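Local coordinates for angiopoietin-related protein 3 (Homo sapiens, PDB 6EUA) that raises plasma triglycerides by inhibiting lipoprotein lipase and, through its fibrinogen C-terminal domain, mediates endothelial cell adhesion, at residues Y88-V91 with N95-L98; Y27-S32 with F37-D42. All blocks are in the same frame, centred on the assembly; numbering follows the deposited sequence.

Interaction 1: Y88-V91 with N95-L98; sequences YSIV and NYVL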
loop_
_atom_site.group_PDB
_atom_site.type_symbol
_atom_site.label_atom_id
_atom_site.label_comp_id
_atom_site.label_asym_id
_atom_site.label_seq_id
_atom_site.Cartn_x
_atom_site.Cartn_y
_atom_site.Cartn_z
ATOM N N TYR A 88 3.002 -6.859 22.372
ATOM C CA TYR A 88 2.785 -7.730 23.520
ATOM C C TYR A 88 1.438 -8.430 23.419
ATOM O O TYR A 88 1.321 -9.595 23.818
ATOM C CB TYR A 88 2.901 -6.954 24.845
ATOM C CG TYR A 88 2.740 -7.860 26.048
ATOM C CD1 TYR A 88 3.781 -8.679 26.463
ATOM C CD2 TYR A 88 1.533 -7.933 26.741
ATOM C CE1 TYR A 88 3.637 -9.542 27.537
ATOM C CE2 TYR A 88 1.378 -8.795 27.828
ATOM C CZ TYR A 88 2.440 -9.597 28.219
ATOM O OH TYR A 88 2.318 -10.459 29.290
ATOM N N SER A 89 0.423 -7.748 22.864
ATOM C CA SER A 89 -0.872 -8.391 22.649
ATOM C C SER A 89 -0.730 -9.630 21.774
ATOM O O SER A 89 -1.426 -10.634 21.973
ATOM C CB SER A 89 -1.846 -7.407 22.001
ATOM O OG SER A 89 -2.387 -6.543 22.970
ATOM N N ILE A 90 0.152 -9.572 20.788
ATOM C CA ILE A 90 0.398 -10.743 19.960
ATOM C C ILE A 90 1.157 -11.805 20.752
ATOM O O ILE A 90 0.736 -12.965 20.831
ATOM C CB ILE A 90 1.148 -10.331 18.680
ATOM C CG1 ILE A 90 0.270 -9.366 17.867
ATOM C CG2 ILE A 90 1.576 -11.562 17.884
ATOM C CD1 ILE A 90 1.009 -8.618 16.757
ATOM N N VAL A 91 2.274 -11.421 21.367
ATOM C CA VAL A 91 3.176 -12.415 21.944
ATOM C C VAL A 91 2.668 -12.911 23.300
ATOM O O VAL A 91 2.546 -14.121 23.528
ATOM C CB VAL A 91 4.599 -11.839 22.042
ATOM C CG1 VAL A 91 5.529 -12.821 22.769
ATOM C CG2 VAL A 91 5.133 -11.529 20.643
ATOM N N ASN A 95 6.519 -18.210 23.643
ATOM C CA ASN A 95 7.835 -18.156 23.013
ATOM C C ASN A 95 7.626 -17.861 21.523
ATOM O O ASN A 95 6.924 -18.606 20.835
ATOM C CB ASN A 95 8.567 -19.484 23.243
ATOM C CG ASN A 95 9.942 -19.545 22.591
ATOM O OD1 ASN A 95 10.656 -18.537 22.505
ATOM N ND2 ASN A 95 10.331 -20.733 22.165
ATOM N N TYR A 96 8.170 -16.746 21.040
ATOM C CA TYR A 96 8.036 -16.338 19.645
ATOM C C TYR A 96 9.416 -16.279 18.996
ATOM O O TYR A 96 10.456 -16.298 19.665
ATOM C CB TYR A 96 7.354 -14.961 19.511
ATOM C CG TYR A 96 5.891 -14.969 19.090
ATOM C CD1 TYR A 96 4.934 -15.580 19.876
ATOM C CD2 TYR A 96 5.473 -14.333 17.918
ATOM C CE1 TYR A 96 3.603 -15.577 19.514
ATOM C CE2 TYR A 96 4.127 -14.313 17.540
ATOM C CZ TYR A 96 3.198 -14.950 18.355
ATOM O OH TYR A 96 1.857 -14.972 18.025
ATOM N N VAL A 97 9.411 -16.167 17.669
ATOM C CA VAL A 97 10.621 -16.112 16.852
ATOM C C VAL A 97 10.725 -14.710 16.276
ATOM O O VAL A 97 9.762 -14.208 15.681
ATOM C CB VAL A 97 10.578 -17.165 15.727
ATOM C CG1 VAL A 97 11.766 -17.004 14.760
ATOM C CG2 VAL A 97 10.501 -18.571 16.318
ATOM N N LEU A 98 11.882 -14.074 16.446
ATOM C CA LEU A 98 12.122 -12.750 15.885
ATOM C C LEU A 98 13.121 -12.847 14.744
ATOM O O LEU A 98 14.201 -13.422 14.910
ATOM C CB LEU A 98 12.638 -11.774 16.948
ATOM C CG LEU A 98 13.205 -10.437 16.427
ATOM C CD1 LEU A 98 12.097 -9.462 16.066
ATOM C CD2 LEU A 98 14.180 -9.792 17.423
#
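V91 lays its CG2 methyl over one face of the Y96 ring in a CH-pi contact, 4.0 Å from the ring centroid and 16° off the normal, shifted toward the rim where CG and CD2 lie. CG1 stands anti to the backbone N (chi1 175°) and reaches CD1 of the same ring: a short, forked side chain fits close against a flat one.

The other contact comes from I90. Its CG2 branch meets the phenol end of Y96, with CE2 as the apolar partner at 3.8 Å and OH a close van der Waals neighbour at 3.4 Å, while the longer CG1 arm leads away from the tyrosine; the two side chains cross at about a right angle. Tyrosine suits the place because its ring is long enough to span from V91 to I90. Replacing this tyrosine by alanine would probably open a gap against the last turn of the helix and take the aromatic face away from V91 CG2.

Buried in the fibrinogen C-terminal domain, the contact sets the last turn of helix 84-91 against strand 96-104, a short loop away. That strand runs between strands 109-118 and 213-220; Y96 also touches F116 and P220, V91 packs on I218, and I90 on T50 of strand 47-55.

Interaction 2: Y27-S32 with F37-D42; sequences YAIRPS and FHVYCD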
loop_
_atom_site.group_PDB
_atom_site.type_symbol
_atom_site.label_atom_id
_atom_site.label_comp_id
_atom_site.label_asym_id
_atom_site.label_seq_id
_atom_site.Cartn_x
_atom_site.Cartn_y
_atom_site.Cartn_z
ATOM N N TYR A 27 -3.561 -6.287 7.014
ATOM C CA TYR A 27 -4.682 -7.110 7.461
ATOM C C TYR A 27 -5.119 -6.685 8.860
ATOM O O TYR A 27 -4.300 -6.226 9.659
ATOM C CB TYR A 27 -4.319 -8.605 7.491
ATOM C CG TYR A 27 -3.990 -9.239 6.150
ATOM C CD1 TYR A 27 -4.997 -9.722 5.322
ATOM C CD2 TYR A 27 -2.670 -9.377 5.725
ATOM C CE1 TYR A 27 -4.702 -10.308 4.097
ATOM C CE2 TYR A 27 -2.366 -9.963 4.499
ATOM C CZ TYR A 27 -3.384 -10.430 3.692
ATOM O OH TYR A 27 -3.082 -11.007 2.472
ATOM N N ALA A 28 -6.413 -6.852 9.157
ATOM C CA ALA A 28 -6.928 -6.689 10.516
ATOM C C ALA A 28 -6.716 -7.969 11.321
ATOM O O ALA A 28 -6.997 -9.069 10.834
ATOM C CB ALA A 28 -8.418 -6.329 10.504
ATOM N N ILE A 29 -6.215 -7.829 12.550
ATOM C CA ILE A 29 -6.110 -8.953 13.473
ATOM C C ILE A 29 -6.702 -8.523 14.808
ATOM O O ILE A 29 -6.930 -7.341 15.067
ATOM C CB ILE A 29 -4.654 -9.449 13.669
ATOM C CG1 ILE A 29 -3.790 -8.349 14.321
ATOM C CG2 ILE A 29 -4.060 -9.943 12.354
ATOM C CD1 ILE A 29 -2.436 -8.833 14.843
ATOM N N ARG A 30 -6.949 -9.507 15.667
ATOM C CA ARG A 30 -7.461 -9.233 17.008
ATOM C C ARG A 30 -6.934 -10.311 17.932
ATOM O O ARG A 30 -7.543 -11.378 18.083
ATOM C CB ARG A 30 -8.989 -9.168 17.050
ATOM C CG ARG A 30 -9.518 -8.303 18.197
ATOM C CD ARG A 30 -10.893 -8.736 18.665
ATOM N NE ARG A 30 -10.914 -10.148 19.036
ATOM C CZ ARG A 30 -10.738 -10.616 20.272
ATOM N NH1 ARG A 30 -10.527 -9.783 21.288
ATOM N NH2 ARG A 30 -10.776 -11.927 20.493
ATOM N N PRO A 31 -5.773 -10.086 18.542
ATOM C CA PRO A 31 -5.285 -11.018 19.565
ATOM C C PRO A 31 -6.258 -11.068 20.735
ATOM O O PRO A 31 -7.097 -10.181 20.918
ATOM C CB PRO A 31 -3.928 -10.430 19.977
ATOM C CG PRO A 31 -3.531 -9.513 18.842
ATOM C CD PRO A 31 -4.834 -8.978 18.289
ATOM N N SER A 32 -6.146 -12.136 21.526
ATOM C CA SER A 32 -6.979 -12.293 22.717
ATOM C C SER A 32 -6.964 -11.037 23.577
ATOM O O SER A 32 -5.945 -10.347 23.676
ATOM C CB SER A 32 -6.494 -13.476 23.556
ATOM O OG SER A 32 -6.345 -14.641 22.765
ATOM N N PHE A 37 -6.841 -4.316 15.468
ATOM C CA PHE A 37 -5.894 -3.381 14.885
ATOM C C PHE A 37 -5.283 -4.007 13.633
ATOM O O PHE A 37 -5.397 -5.211 13.396
ATOM C CB PHE A 37 -4.821 -2.942 15.898
ATOM C CG PHE A 37 -3.948 -4.056 16.420
ATOM C CD1 PHE A 37 -2.789 -4.412 15.759
ATOM C CD2 PHE A 37 -4.251 -4.694 17.611
ATOM C CE1 PHE A 37 -1.965 -5.438 16.249
ATOM C CE2 PHE A 37 -3.425 -5.710 18.131
ATOM C CZ PHE A 37 -2.285 -6.079 17.447
ATOM N N HIS A 38 -4.637 -3.167 12.828
ATOM C CA HIS A 38 -4.121 -3.586 11.534
ATOM C C HIS A 38 -2.624 -3.823 11.604
ATOM O O HIS A 38 -1.899 -3.078 12.270
ATOM C CB HIS A 38 -4.429 -2.553 10.449
ATOM C CG HIS A 38 -5.887 -2.424 10.168
ATOM N ND1 HIS A 38 -6.489 -3.001 9.070
ATOM C CD2 HIS A 38 -6.878 -1.834 10.877
ATOM C CE1 HIS A 38 -7.787 -2.749 9.103
ATOM N NE2 HIS A 38 -8.049 -2.039 10.185
ATOM N N VAL A 39 -2.170 -4.855 10.888
ATOM C CA VAL A 39 -0.763 -5.203 10.805
ATOM C C VAL A 39 -0.406 -5.389 9.341
ATOM O O VAL A 39 -1.273 -5.563 8.478
ATOM C CB VAL A 39 -0.428 -6.485 11.598
ATOM C CG1 VAL A 39 -0.566 -6.250 13.092
ATOM C CG2 VAL A 39 -1.283 -7.685 11.112
ATOM N N TYR A 40 0.894 -5.343 9.065
ATOM C CA TYR A 40 1.425 -5.799 7.786
ATOM C C TYR A 40 1.883 -7.242 7.964
ATOM O O TYR A 40 2.749 -7.521 8.805
ATOM C CB TYR A 40 2.571 -4.914 7.287
ATOM C CG TYR A 40 2.956 -5.256 5.872
ATOM C CD1 TYR A 40 3.889 -6.253 5.602
ATOM C CD2 TYR A 40 2.359 -4.606 4.800
ATOM C CE1 TYR A 40 4.217 -6.587 4.290
ATOM C CE2 TYR A 40 2.685 -4.925 3.493
ATOM C CZ TYR A 40 3.612 -5.913 3.247
ATOM O OH TYR A 40 3.924 -6.234 1.949
ATOM N N CYS A 41 1.263 -8.164 7.221
ATOM C CA CYS A 41 1.674 -9.564 7.242
ATOM C C CYS A 41 2.669 -9.765 6.110
ATOM O O CYS A 41 2.379 -9.431 4.958
ATOM C CB CYS A 41 0.484 -10.517 7.094
ATOM S SG CYS A 41 -0.705 -10.519 8.496
ATOM N N ASP A 42 3.831 -10.316 6.436
ATOM C CA ASP A 42 4.929 -10.451 5.488
ATOM C C ASP A 42 5.280 -11.927 5.369
ATOM O O ASP A 42 5.815 -12.523 6.311
ATOM C CB ASP A 42 6.130 -9.624 5.941
ATOM C CG ASP A 42 7.050 -9.234 4.794
ATOM O OD1 ASP A 42 6.749 -9.573 3.624
ATOM O OD2 ASP A 42 8.081 -8.581 5.080
#
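I29 and F37 face each other as an antiparallel hydrogen-bonded pair, the isoleucine placing CG1 over one face of the phenylalanine ring, 4.2 Å from its centroid. With chi1 of F37 at 62°, CG sits between the backbone N and the carbonyl carbon, and the ring comes nearer the opposite strand. P31 adds its CD atom 3.6 Å from CE2 of F37, the two side chains crossing at about a right angle; the compact, puckered proline ring offers apolar CH2 groups here. I29 CD1 also meets CG1 of V39 at 3.6 Å, branched aliphatics filling the space beside the aromatic ring.

These residues belong to the beta hairpin of strands 25-29 and 37-44, at the edge of the large antiparallel sheet of the fibrinogen C-terminal domain. Paired backbone bonds at I29-F37 and Y27-V39 fix its register; I29 N to F37 O is 2.9 Å and nearly straight at 177°.

On the face holding A28 and H38, the small CB of alanine lies over the imidazole, 4.2 Å from its centroid. This histidine ring also packs edge-to-face with Y27 of the third subunit. Y27 lies on the face of I29 and V39, where C41, in a disulfide with C13, brings SG obliquely to its ring, 3.6 Å from CD2. The phenol OH of Y27 is hydrogen-bonded to T23 O.

How the interactions relate
Both contacts are largely buried, but interaction 2 reaches the subunit boundary through residues such as H38, whereas no other chain touches interaction 1. They meet chiefly at I90: its CG1 packs 3.9 Å from P31 CG, and its CD1 lies 3.9 Å from I29 CD1, so helix 84-91 covers part of the apolar face of the hairpin as well as holding Y96. Interaction 1 joins helix to strand chiefly through side chains, as suits elements that share no backbone pairing. Interaction 2 joins two neighbouring strands, adding main-chain hydrogen bonds and a sulfur-aromatic contact to its apolar packing. Both reach the same large sheet, interaction 1 through strand 96-104 and interaction 2 through the 25-29 and 37-44 hairpin.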